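Local coordinates for uncharacterized protein (Staphylococcus aureus subsp. aureus Mu50, PDB 4QPV) that is of unknown function but belongs to the DUF1672 family and adopts an unusual fold built from kinked-helix-beta-beta-beta repeats, at residues K50-G55 and T70-S75; F58-D61 and L65-K68. All blocks are in the same frame, centred on the assembly; numbering follows the deposited sequence.

Both contacts join helix 48-63 to strand 67-75, an edge strand of the antiparallel sheet completed by strands 78-87 and 90-98. Interaction 2 (F58-D61 with L65-K68) lies at the turn where the helix passes into the strand and buries 245 Å² in all. Interaction 1 (K50-G55 with T70-S75) lies farther from that turn on both elements, its centre 13 Å away, and buries only 123 Å². The latter is almost wholly aliphatic, a valine against I51 and A52, and partly buried. In interaction 2 a buried phenylalanine-valine pair is joined by an exposed selenomethionine that in one of its two modelled conformers folds over the backbone, so hydrophobic and backbone contacts are mixed there.

Interaction 1: residues K50-G55 and T70-S75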
loop_
_atom_site.group_PDB
_atom_site.type_symbol
_atom_site.label_atom_id
_atom_site.label_comp_id
_atom_site.label_asym_id
_atom_site.label_seq_id
_atom_site.Cartn_x
_atom_site.Cartn_y
_atom_site.Cartn_z
ATOM N N LYS A 50 1.353 1.780 23.813
ATOM C CA LYS A 50 2.794 1.526 23.858
ATOM C C LYS A 50 3.256 0.922 22.540
ATOM O O LYS A 50 4.276 1.338 22.004
ATOM C CB LYS A 50 3.136 0.567 25.024
ATOM C CG LYS A 50 4.622 0.161 25.126
ATOM C CD LYS A 50 5.511 1.359 25.487
ATOM C CE LYS A 50 6.844 0.906 26.025
ATOM N NZ LYS A 50 7.547 2.013 26.726
ATOM N N ILE A 51 2.489 -0.042 22.009
ATOM C CA ILE A 51 2.883 -0.727 20.769
ATOM C C ILE A 51 2.859 0.283 19.610
ATOM O O ILE A 51 3.798 0.307 18.799
ATOM C CB ILE A 51 2.020 -1.997 20.500
ATOM C CG1 ILE A 51 2.255 -3.085 21.578
ATOM C CG2 ILE A 51 2.291 -2.556 19.095
ATOM C CD1 ILE A 51 1.062 -4.152 21.678
ATOM N N ALA A 52 1.820 1.138 19.565
ATOM C CA ALA A 52 1.698 2.194 18.547
ATOM C C ALA A 52 2.909 3.136 18.603
ATOM O O ALA A 52 3.518 3.416 17.570
ATOM C CB ALA A 52 0.408 2.977 18.751
ATOM N N LYS A 53 3.302 3.558 19.827
ATOM C CA LYS A 53 4.449 4.442 20.050
ATOM C C LYS A 53 5.746 3.779 19.560
ATOM O O LYS A 53 6.548 4.440 18.887
ATOM C CB LYS A 53 4.555 4.807 21.562
ATOM C CG LYS A 53 5.764 5.677 21.901
ATOM C CD LYS A 53 5.718 6.262 23.313
ATOM C CE LYS A 53 6.019 5.271 24.410
ATOM N NZ LYS A 53 6.200 5.960 25.717
ATOM N N ARG A 54 5.948 2.484 19.901
ATOM C CA ARG A 54 7.152 1.736 19.474
ATOM C C ARG A 54 7.174 1.547 17.943
ATOM O O ARG A 54 8.241 1.645 17.330
ATOM C CB ARG A 54 7.276 0.382 20.203
ATOM C CG ARG A 54 7.519 0.524 21.727
ATOM C CD ARG A 54 8.943 0.980 22.023
ATOM N NE ARG A 54 9.843 -0.154 22.231
ATOM C CZ ARG A 54 11.171 -0.089 22.167
ATOM N NH1 ARG A 54 11.773 1.043 21.822
ATOM N NH2 ARG A 54 11.905 -1.154 22.441
ATOM N N GLY A 55 6.016 1.297 17.341
ATOM C CA GLY A 55 5.906 1.172 15.883
ATOM C C GLY A 55 6.288 2.460 15.181
ATOM O O GLY A 55 7.098 2.456 14.251
ATOM N N THR A 70 -2.167 3.063 12.659
ATOM C CA THR A 70 -3.581 2.995 12.272
ATOM C C THR A 70 -4.251 1.764 12.862
ATOM O O THR A 70 -5.473 1.710 12.930
ATOM C CB THR A 70 -3.723 2.952 10.744
ATOM O OG1 THR A 70 -3.079 1.766 10.285
ATOM C CG2 THR A 70 -3.154 4.186 10.066
ATOM N N ASN A 71 -3.459 0.746 13.212
ATOM C CA ASN A 71 -4.011 -0.491 13.743
ATOM C C ASN A 71 -2.974 -1.268 14.480
ATOM O O ASN A 71 -1.833 -1.351 14.035
ATOM C CB ASN A 71 -4.625 -1.372 12.617
ATOM C CG ASN A 71 -5.656 -2.371 13.105
ATOM O OD1 ASN A 71 -6.038 -2.386 14.281
ATOM N ND2 ASN A 71 -6.168 -3.198 12.199
ATOM N N VAL A 72 -3.369 -1.846 15.622
ATOM C CA VAL A 72 -2.469 -2.689 16.403
ATOM C C VAL A 72 -3.162 -4.014 16.582
ATOM O O VAL A 72 -4.275 -4.059 17.133
ATOM C CB VAL A 72 -2.053 -2.044 17.752
ATOM C CG1 VAL A 72 -1.248 -3.033 18.594
ATOM C CG2 VAL A 72 -1.259 -0.755 17.524
ATOM N N VAL A 73 -2.529 -5.100 16.115
ATOM C CA VAL A 73 -3.184 -6.410 16.183
ATOM C C VAL A 73 -2.273 -7.493 16.720
ATOM O O VAL A 73 -1.056 -7.335 16.704
ATOM C CB VAL A 73 -3.720 -6.841 14.771
ATOM C CG1 VAL A 73 -4.806 -5.892 14.254
ATOM C CG2 VAL A 73 -2.588 -7.012 13.739
ATOM N N GLY A 74 -2.877 -8.610 17.137
ATOM C CA GLY A 74 -2.143 -9.824 17.475
ATOM C C GLY A 74 -1.648 -10.398 16.147
ATOM O O GLY A 74 -2.350 -10.304 15.136
ATOM N N SER A 75 -0.418 -10.941 16.109
ATOM C CA SER A 75 0.157 -11.540 14.896
ATOM C C SER A 75 1.160 -12.600 15.332
ATOM O O SER A 75 2.138 -12.267 16.006
ATOM C CB SER A 75 0.806 -10.469 14.019
ATOM O OG SER A 75 1.232 -11.015 12.784
#
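V72 meets I51 and A52 where helix 48-63 packs against strand 67-75, at one edge of a three-stranded antiparallel sheet, an arrangement consistent with the kinked-helix-beta-beta-beta repeat reported for this protein. The contact between the segments is made chiefly by apolar side chains. V72 points its side chain at the helix and divides its two methyls between neighbouring residues: CG1 goes to I51 and CG2 to A52. The closest approach is 3.6 Å, between I51 CG2 and V72 CG1, and the two branched side chains cross obliquely. I51 CD1 lies 4.0 Å from V72 CG1, so this one methyl touches both the short branch and the far end of the isoleucine. I51 continues onto V79 and V81 of strand 78-87 and onto F43 of helix 38-46, which places it in the buried layer between helices and sheet, whereas A52 and V72 remain partly exposed.

Polar groups of the two segments bond to other parts of the chain. K50 forms a salt bridge with D106, and R54 binds the carbonyl oxygens of I102 and S107. On the strand, T70 and N71 both face F82 in a classic beta bulge.

The A52 side is looser. With chi1 of V72 at 173°, CG2 stands anti to the carbonyl carbon and beside the valine's own N, and this methyl lies 4.3 Å from A52 CB and 4.2 Å from A52 N.

Interaction 2: residues F58-D61 and L65-K68; sequences FFMD and LKVK
F59 and V67 face each other across the turn from helix to strand, their side chains crossing at about a right angle. Both begin by pointing at the opposite segment. The valine presents its two methyls as a fork to the root of the phenylalanine: CG2 lies 3.6 Å from F59 CB and CG1 3.7 Å from the same carbon. Here chi1 of F59 (-81°) sets CG anti to the carbonyl carbon, and the ring runs on away from the strand segment. V67 CG2 approaches that ring obliquely, 4.0 Å from CD1. The F59 side chain also touches A94 and I96 of strand 90-98, V83 of strand 78-87 and V125 of helix 116-133.

M60, a selenomethionine, lies along the exposed side. In one of two modelled conformers, which leaves the contact less certain, bends at chi2 (57°) and chi3 (76°) bring CE to 3.6 Å from K66 N. M60 CA also makes a CA-H...O contact of 3.4 Å with L65 O, well bent at the hydrogen and weak at best. L65 turns its own side chain away from the helix segment, onto F92 and V125, and D87 accepts a hydrogen bond from K66 N.

This is a tight helix-to-strand connection: the last turn or so of helix 48-63 packs against the chain leading into the three-stranded antiparallel sheet, a succession consistent with the reported kinked-helix-beta-beta-beta repeat.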
loop_
_atom_site.group_PDB
_atom_site.type_symbol
_atom_site.label_atom_id
_atom_site.label_comp_id
_atom_site.label_asym_id
_atom_site.label_seq_id
_atom_site.Cartn_x
_atom_site.Cartn_y
_atom_site.Cartn_z
ATOM N N PHE A 58 10.023 2.922 15.455
ATOM C CA PHE A 58 10.740 2.068 14.503
ATOM C C PHE A 58 10.929 2.778 13.141
ATOM O O PHE A 58 12.032 2.766 12.585
ATOM C CB PHE A 58 10.005 0.733 14.295
ATOM C CG PHE A 58 10.734 -0.227 13.377
ATOM C CD1 PHE A 58 10.544 -0.179 11.997
ATOM C CD2 PHE A 58 11.573 -1.211 13.895
ATOM C CE1 PHE A 58 11.228 -1.063 11.146
ATOM C CE2 PHE A 58 12.253 -2.094 13.049
ATOM C CZ PHE A 58 12.077 -2.016 11.679
ATOM N N PHE A 59 9.866 3.369 12.615
ATOM C CA PHE A 59 9.907 4.035 11.307
ATOM C C PHE A 59 10.745 5.297 11.353
ATOM O O PHE A 59 11.398 5.613 10.354
ATOM C CB PHE A 59 8.494 4.319 10.788
ATOM C CG PHE A 59 7.884 3.091 10.160
ATOM C CD1 PHE A 59 7.251 2.131 10.945
ATOM C CD2 PHE A 59 8.012 2.852 8.790
ATOM C CE1 PHE A 59 6.733 0.960 10.366
ATOM C CE2 PHE A 59 7.525 1.672 8.221
ATOM C CZ PHE A 59 6.890 0.736 9.012
HETATM N N MSE A 60 10.782 5.998 12.512
HETATM C CA MSE A 60 11.627 7.185 12.635
HETATM C C MSE A 60 13.103 6.751 12.694
HETATM O O MSE A 60 13.912 7.280 11.941
HETATM C CB MSE A 60 11.240 8.057 13.851
HETATM C CG MSE A 60 12.083 9.350 13.975
HETATM SE SE MSE A 60 12.024 10.529 12.388
HETATM C CE MSE A 60 10.258 11.275 12.659
ATOM N N ASP A 61 13.442 5.773 13.572
ATOM C CA ASP A 61 14.813 5.277 13.727
ATOM C C ASP A 61 15.407 4.717 12.422
ATOM O O ASP A 61 16.561 5.008 12.096
ATOM C CB ASP A 61 14.864 4.178 14.799
ATOM C CG ASP A 61 14.664 4.667 16.227
ATOM O OD1 ASP A 61 14.783 5.897 16.462
ATOM O OD2 ASP A 61 14.370 3.833 17.098
ATOM N N LEU A 65 11.377 8.839 8.933
ATOM C CA LEU A 65 10.040 9.309 8.589
ATOM C C LEU A 65 9.087 9.302 9.772
ATOM O O LEU A 65 9.125 8.392 10.611
ATOM C CB LEU A 65 9.448 8.441 7.475
ATOM C CG LEU A 65 10.132 8.595 6.102
ATOM C CD1 LEU A 65 9.798 7.411 5.201
ATOM C CD2 LEU A 65 9.750 9.928 5.433
ATOM N N LYS A 66 8.208 10.305 9.808
ATOM C CA LYS A 66 7.163 10.438 10.815
ATOM C C LYS A 66 5.921 9.682 10.325
ATOM O O LYS A 66 5.374 9.993 9.267
ATOM C CB LYS A 66 6.855 11.929 11.078
ATOM C CG LYS A 66 6.024 12.180 12.339
ATOM C CD LYS A 66 5.366 13.572 12.368
ATOM C CE LYS A 66 6.331 14.707 12.639
ATOM N NZ LYS A 66 5.686 16.039 12.476
ATOM N N VAL A 67 5.508 8.649 11.071
ATOM C CA VAL A 67 4.334 7.844 10.694
ATOM C C VAL A 67 3.348 7.880 11.860
ATOM O O VAL A 67 3.719 8.267 12.977
ATOM C CB VAL A 67 4.688 6.368 10.268
ATOM C CG1 VAL A 67 5.781 6.354 9.210
ATOM C CG2 VAL A 67 5.115 5.511 11.480
ATOM N N LYS A 68 2.119 7.458 11.597
ATOM C CA LYS A 68 1.056 7.360 12.597
ATOM C C LYS A 68 0.462 5.933 12.578
ATOM O O LYS A 68 0.041 5.464 11.525
ATOM C CB LYS A 68 -0.037 8.419 12.314
ATOM C CG LYS A 68 -1.138 8.490 13.369
ATOM C CD LYS A 68 -0.736 9.364 14.557
ATOM C CE LYS A 68 -1.811 9.443 15.614
ATOM N NZ LYS A 68 -1.262 9.948 16.904
#